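Local coordinates for cupin type-2 domain-containing protein (Ralstonia eutropha, PDB 2OPK) that is of unproven function but adopts a cupin fold and may act as a mannose-6-phosphate isomerase, at residues I36-Q41 / A94-G99; G7-D12 / V103-H108. All blocks are in the same frame, centred on the assembly; numbering follows the deposited sequence.

In the fold
Interactions 1 and 2, with centres about 14 Å apart, meet where strands 31-38 and 102-109 run antiparallel in the larger sheet: Ile36 O is 2.8 Å from Trp104 N in a probable backbone hydrogen bond, and Ile36 CD1 packs 3.9 Å from Ala106 CB. Interaction 1 reaches from here to the smaller sheet, whereas interaction 2 brings an N-terminal turn onto strand 102-109. Trp104 NE1 is hydrogen-bonded to Ser38 OG, 3.0 Å away. Both side chains approach an unidentified bound molecule, to about 4 Å from Ser38 and 3 Å from Trp104; it probably comes from the crystallisation liquor, though such molecules can mark pockets.

Interaction 1: I36-Q41 / A94-G99; sequences IISNGQ and AWTDGG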
ATOM      1  N   ILE B  36      -7.131   6.836  -2.900  1.00 14.34           N
ATOM      2  CA  ILE B  36      -7.439   8.248  -3.138  1.00 14.66           C
ATOM      3  C   ILE B  36      -7.164   8.493  -4.607  1.00 15.83           C
ATOM      4  O   ILE B  36      -6.136   8.028  -5.145  1.00 12.42           O
ATOM      5  CB  ILE B  36      -6.561   9.223  -2.345  1.00 15.92           C
ATOM      6  CG1 ILE B  36      -6.514   8.828  -0.870  1.00 17.51           C
ATOM      7  CG2 ILE B  36      -7.061  10.711  -2.554  1.00 13.35           C
ATOM      8  CD1 ILE B  36      -5.486   9.622   0.040  1.00 17.60           C
ATOM      9  N   ILE B  37      -8.098   9.173  -5.276  1.00 13.64           N
ATOM     10  CA  ILE B  37      -7.959   9.505  -6.685  0.50 13.57           C
ATOM     11  C   ILE B  37      -7.943  11.024  -6.826  1.00 14.76           C
ATOM     12  O   ILE B  37      -8.958  11.710  -6.537  1.00 10.61           O
ATOM     13  CB  ILE B  37      -9.116   8.928  -7.538  0.50 14.84           C
ATOM     14  CG1 ILE B  37      -9.329   7.429  -7.254  0.50 18.45           C
ATOM     15  CG2 ILE B  37      -8.875   9.173  -9.024  0.50 11.57           C
ATOM     16  CD1 ILE B  37      -8.170   6.544  -7.633  0.50 23.62           C
ATOM     17  N   SER B  38      -6.791  11.545  -7.247  1.00 15.53           N
ATOM     18  CA  SER B  38      -6.613  12.955  -7.517  1.00 15.63           C
ATOM     19  C   SER B  38      -6.594  13.144  -9.004  1.00 16.58           C
ATOM     20  O   SER B  38      -6.214  12.251  -9.776  1.00 14.15           O
ATOM     21  CB  SER B  38      -5.294  13.460  -6.945  1.00 16.59           C
ATOM     22  OG  SER B  38      -5.193  13.217  -5.553  1.00 18.80           O
ATOM     23  N   ASN B  39      -7.017  14.329  -9.401  1.00 18.37           N
ATOM     24  CA  ASN B  39      -6.969  14.759 -10.799  1.00 17.36           C
ATOM     25  C   ASN B  39      -6.524  16.212 -10.810  1.00 19.33           C
ATOM     26  O   ASN B  39      -7.268  17.092 -11.255  1.00 18.55           O
ATOM     27  CB  ASN B  39      -8.339  14.632 -11.466  1.00 16.84           C
ATOM     28  CG  ASN B  39      -8.629  13.229 -11.910  1.00 16.41           C
ATOM     29  OD1 ASN B  39      -8.118  12.789 -12.940  1.00 14.47           O
ATOM     30  ND2 ASN B  39      -9.473  12.517 -11.139  1.00 16.63           N
ATOM     31  N   GLY B  40      -5.330  16.459 -10.266  1.00 17.84           N
ATOM     32  CA  GLY B  40      -4.741  17.791 -10.307  1.00 18.85           C
ATOM     33  C   GLY B  40      -5.059  18.735  -9.175  1.00 18.49           C
ATOM     34  O   GLY B  40      -4.563  19.861  -9.167  1.00 18.47           O
ATOM     35  N   GLN B  41      -5.806  18.277  -8.186  1.00 19.68           N
ATOM     36  CA  GLN B  41      -6.132  19.130  -7.036  1.00 18.88           C
ATOM     37  C   GLN B  41      -4.961  19.228  -6.076  1.00 19.66           C
ATOM     38  O   GLN B  41      -4.095  18.339  -6.040  1.00 18.09           O
ATOM     39  CB  GLN B  41      -7.361  18.622  -6.241  1.00 16.23           C
ATOM     40  CG  GLN B  41      -8.599  18.389  -7.100  1.00 22.18           C
ATOM     41  CD  GLN B  41      -8.675  16.969  -7.659  1.00 16.70           C
ATOM     42  OE1 GLN B  41      -7.757  16.188  -7.463  1.00 17.70           O
ATOM     43  NE2 GLN B  41      -9.736  16.654  -8.397  1.00 13.14           N
ATOM     44  N   ALA B  94       0.780  19.853  -1.778  1.00 17.42           N
ATOM     45  CA  ALA B  94       1.215  21.036  -2.498  1.00 17.16           C
ATOM     46  C   ALA B  94       0.734  20.995  -3.974  1.00 16.80           C
ATOM     47  O   ALA B  94       0.366  22.021  -4.538  1.00 15.31           O
ATOM     48  CB  ALA B  94       2.711  21.157  -2.409  1.00 15.97           C
ATOM     49  N   TRP B  95       0.720  19.807  -4.587  1.00 16.08           N
ATOM     50  CA  TRP B  95       0.201  19.650  -5.955  1.00 16.89           C
ATOM     51  C   TRP B  95      -0.009  18.176  -6.263  1.00 16.84           C
ATOM     52  O   TRP B  95       0.547  17.322  -5.584  1.00 16.33           O
ATOM     53  CB  TRP B  95       1.155  20.240  -7.027  1.00 17.39           C
ATOM     54  CG  TRP B  95       2.415  19.412  -7.265  1.00 14.26           C
ATOM     55  CD1 TRP B  95       2.563  18.389  -8.155  1.00 16.28           C
ATOM     56  CD2 TRP B  95       3.678  19.531  -6.581  1.00 16.74           C
ATOM     57  NE1 TRP B  95       3.829  17.842  -8.064  1.00 18.21           N
ATOM     58  CE2 TRP B  95       4.536  18.524  -7.109  1.00 18.16           C
ATOM     59  CE3 TRP B  95       4.174  20.388  -5.583  1.00 17.26           C
ATOM     60  CZ2 TRP B  95       5.840  18.359  -6.675  1.00 18.37           C
ATOM     61  CZ3 TRP B  95       5.472  20.220  -5.153  1.00 14.02           C
ATOM     62  CH2 TRP B  95       6.293  19.219  -5.697  1.00 18.58           C
ATOM     63  N   THR B  96      -0.791  17.904  -7.309  1.00 15.37           N
ATOM     64  CA  THR B  96      -0.916  16.574  -7.901  1.00 15.51           C
ATOM     65  C   THR B  96      -0.738  16.717  -9.406  1.00 16.07           C
ATOM     66  O   THR B  96      -0.905  17.791  -9.941  1.00 13.75           O
ATOM     67  CB  THR B  96      -2.249  15.823  -7.552  1.00 14.30           C
ATOM     68  OG1 THR B  96      -3.410  16.566  -7.976  1.00 14.46           O
ATOM     69  CG2 THR B  96      -2.337  15.576  -6.068  1.00 17.15           C
ATOM     70  N   ASP B  97      -0.408  15.605 -10.066  1.00 17.47           N
ATOM     71  CA  ASP B  97      -0.168  15.554 -11.498  1.00 16.65           C
ATOM     72  C   ASP B  97      -1.281  16.247 -12.283  1.00 18.09           C
ATOM     73  O   ASP B  97      -2.492  15.968 -12.081  1.00 17.12           O
ATOM     74  CB  ASP B  97      -0.030  14.090 -11.947  1.00 18.01           C
ATOM     75  CG  ASP B  97       0.698  13.936 -13.255  1.00 16.56           C
ATOM     76  OD1 ASP B  97       0.169  14.370 -14.305  1.00 17.76           O
ATOM     77  OD2 ASP B  97       1.797  13.340 -13.230  1.00 20.44           O
ATOM     78  N   GLY B  98      -0.869  17.160 -13.163  1.00 19.33           N
ATOM     79  CA  GLY B  98      -1.807  17.912 -14.021  1.00 20.96           C
ATOM     80  C   GLY B  98      -2.205  17.248 -15.341  1.00 22.08           C
ATOM     81  O   GLY B  98      -3.040  17.777 -16.074  1.00 21.79           O
ATOM     82  N   GLY B  99      -1.614  16.100 -15.639  1.00 21.32           N
ATOM     83  CA  GLY B  99      -1.823  15.424 -16.892  1.00 20.75           C
ATOM     84  C   GLY B  99      -2.523  14.105 -16.815  1.00 19.96           C
ATOM     85  O   GLY B  99      -2.990  13.616 -17.831  1.00 20.98           O
TER
HETATM   86  O   HOH W   1      -3.527  13.981 -10.559  1.00 12.38           O
HETATM   87  O   HOH W   2      -2.017  20.451  -8.253  1.00 12.90           O
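Thr96 drives its side chain into the bend that follows strand 31-38, lying against Ser38, Gly40 and Gln41. The methyl CG2 lies alongside the serine, 3.7 Å from Ser38 OG, and is also close to Gln41 O; the serine hydroxyl has its polar needs met elsewhere, in part by Glu20. The hydroxyl branch takes the position between the backbone N and the carbonyl carbon (chi1 59°), which aims it at the loop. There OG1 of Thr96 donates a short hydrogen bond of 2.7 Å to Gln41 O, approaching at a C=O...donor angle of 129° and only modestly tilted from the carbonyl plane. The loop is drawn in tightly, since Gly40 CA comes within 3.0 Å of Thr96 OG1. Gly40 adopts a positive phi of 89°, a region glycine enters readily.

Two waters fill out the seam. One bridges the backbones, donating to Gly40 O at 2.8 Å and accepting from Thr96 N at 3.0 Å. The other lies 2.7 Å from Asp97 O, to which it donates, and receives a weak bond from Gly40 N. The bend is also braced from within: the amide oxygen OE1 of Gln41 folds back to accept a nearly straight bond from Asn39 N at 2.8 Å, while its NE2 is held by Pro18 O. On the facing segment Asp97 OD1 accepts from Gly99 N, closing an Asx turn just after the strand, and OD2 is hydrogen-bonded to Ser63.

Through a threonine side chain and bridging waters, the contact thus links the exit of an inner strand of the larger sheet to the end of an outermost strand of the smaller one, and so lies between the two antiparallel sheets that make up the cupin beta-barrel.

Interaction 2: G7-D12 / V103-H108; sequences GNLFAD and VWLAVH
Leu9 sits in an Asx turn at the end of strand 5-8 and lays its side chain on strand 102-109 of the cupin barrel, meeting Val103 and Leu105. Its CB is directed at the strand but stays 4.6 Å from Val103 CG1. A chi1 of -133°, well away from the staggered values, swings CG forward to within 4.1 Å of Val103 CG1. From there the branches part: CD2 remains over the same valine methyl and grazes the backbone, 4.4 Å from Trp104 O, whereas CD1 reaches along the strand to Leu105 CD1 at 4.2 Å.

The valine replies with one methyl for each partner. Its CG1, anti to the backbone N (chi1 179°), also touches the main chain of the turn at Leu9 O, 3.6 Å away, an oxygen hydrogen-bonded to Arg35 NH1. The turn is held in shape by Asn8, whose OD1 accepts from Phe10 N at 2.8 Å, while ND2 of Asn8 is hydrogen-bonded to Asp81 OD1 of the second subunit. The buried leucines continue into that dimer interface, where Leu9 packs on Met58 and Leu105 on Leu105 of the second subunit. Next in the turn, Phe10 brings its ring up edge-on, with Val103 CG2 lying near the ring plane, 4.5 Å from Phe10 CD1.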
ATOM      1  N   GLY B   7      -9.236  -6.646  -5.750  1.00 21.22           N
ATOM      2  CA  GLY B   7      -9.481  -5.510  -6.606  1.00 19.29           C
ATOM      3  C   GLY B   7      -8.200  -5.109  -7.302  1.00 19.38           C
ATOM      4  O   GLY B   7      -7.163  -5.774  -7.168  1.00 15.26           O
ATOM      5  N   ASN B   8      -8.310  -4.046  -8.083  1.00 17.12           N
ATOM      6  CA  ASN B   8      -7.172  -3.440  -8.719  1.00 18.88           C
ATOM      7  C   ASN B   8      -7.275  -1.958  -8.455  1.00 18.88           C
ATOM      8  O   ASN B   8      -8.340  -1.362  -8.670  1.00 19.37           O
ATOM      9  CB  ASN B   8      -7.113  -3.732 -10.214  1.00 17.59           C
ATOM     10  CG  ASN B   8      -5.831  -3.229 -10.839  1.00 18.97           C
ATOM     11  OD1 ASN B   8      -5.691  -2.039 -11.123  1.00 22.47           O
ATOM     12  ND2 ASN B   8      -4.882  -4.129 -11.041  1.00 21.72           N
ATOM     13  N   LEU B   9      -6.172  -1.381  -7.971  1.00 18.72           N
ATOM     14  CA  LEU B   9      -6.108   0.036  -7.597  1.00 18.92           C
ATOM     15  C   LEU B   9      -6.268   0.991  -8.784  1.00 18.96           C
ATOM     16  O   LEU B   9      -6.668   2.129  -8.598  1.00 17.41           O
ATOM     17  CB  LEU B   9      -4.790   0.324  -6.905  1.00 17.51           C
ATOM     18  CG  LEU B   9      -4.920   1.130  -5.632  1.00 27.39           C
ATOM     19  CD1 LEU B   9      -5.696   0.373  -4.538  1.00 23.02           C
ATOM     20  CD2 LEU B   9      -3.534   1.466  -5.144  1.00 28.09           C
ATOM     21  N   PHE B  10      -5.982   0.526  -9.997  1.00 17.91           N
ATOM     22  CA  PHE B  10      -6.097   1.358 -11.221  1.00 18.94           C
ATOM     23  C   PHE B  10      -7.408   1.190 -12.027  1.00 17.61           C
ATOM     24  O   PHE B  10      -7.603   1.864 -13.030  1.00 20.76           O
ATOM     25  CB  PHE B  10      -4.893   1.119 -12.128  1.00 19.18           C
ATOM     26  CG  PHE B  10      -3.585   1.145 -11.392  1.00 21.80           C
ATOM     27  CD1 PHE B  10      -3.183   2.280 -10.712  1.00 22.26           C
ATOM     28  CD2 PHE B  10      -2.763   0.026 -11.374  1.00 24.30           C
ATOM     29  CE1 PHE B  10      -1.997   2.296 -10.013  1.00 19.52           C
ATOM     30  CE2 PHE B  10      -1.555   0.044 -10.701  1.00 24.04           C
ATOM     31  CZ  PHE B  10      -1.184   1.178 -10.010  1.00 21.73           C
ATOM     32  N   ALA B  11      -8.301   0.334 -11.551  1.00 17.72           N
ATOM     33  CA  ALA B  11      -9.584   0.035 -12.184  1.00 17.94           C
ATOM     34  C   ALA B  11     -10.626   1.046 -11.738  1.00 19.35           C
ATOM     35  O   ALA B  11     -10.566   1.508 -10.624  1.00 19.93           O
ATOM     36  CB  ALA B  11     -10.050  -1.430 -11.776  1.00 16.65           C
ATOM     37  N   ASP B  12     -11.564   1.398 -12.614  1.00 20.96           N
ATOM     38  CA  ASP B  12     -12.668   2.304 -12.275  1.00 21.58           C
ATOM     39  C   ASP B  12     -12.193   3.631 -11.689  1.00 21.18           C
ATOM     40  O   ASP B  12     -12.750   4.102 -10.698  1.00 19.92           O
ATOM     41  CB  ASP B  12     -13.648   1.629 -11.292  1.00 20.56           C
ATOM     42  CG  ASP B  12     -14.096   0.250 -11.773  1.00 30.54           C
ATOM     43  OD1 ASP B  12     -14.434   0.141 -12.972  1.00 31.71           O
ATOM     44  OD2 ASP B  12     -14.136  -0.715 -10.955  1.00 37.62           O
ATOM     45  N   VAL B 103      -3.244   8.224  -8.307  1.00 13.65           N
ATOM     46  CA  VAL B 103      -3.870   7.250  -7.412  1.00 15.69           C
ATOM     47  C   VAL B 103      -2.940   6.976  -6.253  1.00 13.66           C
ATOM     48  O   VAL B 103      -1.755   6.665  -6.460  1.00 14.25           O
ATOM     49  CB  VAL B 103      -4.183   5.892  -8.142  1.00 17.55           C
ATOM     50  CG1 VAL B 103      -4.820   4.904  -7.174  1.00 16.62           C
ATOM     51  CG2 VAL B 103      -5.073   6.137  -9.372  1.00 18.30           C
ATOM     52  N   TRP B 104      -3.479   7.076  -5.042  1.00 14.39           N
ATOM     53  CA  TRP B 104      -2.723   6.874  -3.801  1.00 14.24           C
ATOM     54  C   TRP B 104      -3.289   5.705  -3.031  1.00 14.18           C
ATOM     55  O   TRP B 104      -4.453   5.349  -3.202  1.00 11.63           O
ATOM     56  CB  TRP B 104      -2.881   8.033  -2.852  1.00 13.84           C
ATOM     57  CG  TRP B 104      -2.743   9.434  -3.384  1.00 13.10           C
ATOM     58  CD1 TRP B 104      -3.581  10.066  -4.223  1.00 15.17           C
ATOM     59  CD2 TRP B 104      -1.716  10.379  -3.045  1.00 12.07           C
ATOM     60  NE1 TRP B 104      -3.152  11.353  -4.443  1.00 17.10           N
ATOM     61  CE2 TRP B 104      -2.001  11.568  -3.737  1.00 14.21           C
ATOM     62  CE3 TRP B 104      -0.575  10.325  -2.238  1.00 13.84           C
ATOM     63  CZ2 TRP B 104      -1.201  12.711  -3.621  1.00 15.63           C
ATOM     64  CZ3 TRP B 104       0.215  11.450  -2.106  1.00 15.85           C
ATOM     65  CH2 TRP B 104      -0.087  12.626  -2.805  1.00 16.47           C
ATOM     66  N   LEU B 105      -2.455   5.154  -2.158  1.00 13.58           N
ATOM     67  CA  LEU B 105      -2.872   4.146  -1.183  1.00 14.74           C
ATOM     68  C   LEU B 105      -2.557   4.749   0.156  1.00 13.62           C
ATOM     69  O   LEU B 105      -1.427   5.207   0.380  1.00 16.44           O
ATOM     70  CB  LEU B 105      -2.087   2.849  -1.365  1.00 15.18           C
ATOM     71  CG  LEU B 105      -2.510   1.705  -0.442  1.00 15.48           C
ATOM     72  CD1 LEU B 105      -3.923   1.200  -0.769  1.00 15.18           C
ATOM     73  CD2 LEU B 105      -1.514   0.591  -0.584  1.00 29.24           C
ATOM     74  N   ALA B 106      -3.554   4.805   1.033  1.00 14.66           N
ATOM     75  CA  ALA B 106      -3.411   5.445   2.318  1.00 15.20           C
ATOM     76  C   ALA B 106      -3.882   4.534   3.445  1.00 16.68           C
ATOM     77  O   ALA B 106      -4.908   3.843   3.317  1.00 16.34           O
ATOM     78  CB  ALA B 106      -4.161   6.773   2.333  1.00 15.92           C
ATOM     79  N   VAL B 107      -3.112   4.525   4.537  1.00 16.10           N
ATOM     80  CA  VAL B 107      -3.430   3.710   5.714  1.00 16.12           C
ATOM     81  C   VAL B 107      -3.488   4.628   6.918  1.00 17.90           C
ATOM     82  O   VAL B 107      -2.587   5.411   7.152  1.00 18.68           O
ATOM     83  CB  VAL B 107      -2.429   2.567   5.965  1.00 17.05           C
ATOM     84  CG1 VAL B 107      -2.874   1.637   7.139  1.00 15.77           C
ATOM     85  CG2 VAL B 107      -2.207   1.733   4.664  1.00 15.84           C
ATOM     86  N   HIS B 108      -4.596   4.534   7.644  1.00 17.38           N
ATOM     87  CA  HIS B 108      -4.841   5.284   8.843  1.00 18.10           C
ATOM     88  C   HIS B 108      -4.885   4.307   9.989  1.00 17.43           C
ATOM     89  O   HIS B 108      -5.582   3.315   9.933  1.00 16.59           O
ATOM     90  CB  HIS B 108      -6.174   6.033   8.690  1.00 17.75           C
ATOM     91  CG  HIS B 108      -6.188   7.009   7.543  1.00 21.84           C
ATOM     92  ND1 HIS B 108      -5.733   8.312   7.657  1.00 18.67           N
ATOM     93  CD2 HIS B 108      -6.576   6.858   6.250  1.00 25.83           C
ATOM     94  CE1 HIS B 108      -5.861   8.921   6.490  1.00 21.46           C
ATOM     95  NE2 HIS B 108      -6.377   8.066   5.624  1.00 22.25           N
TER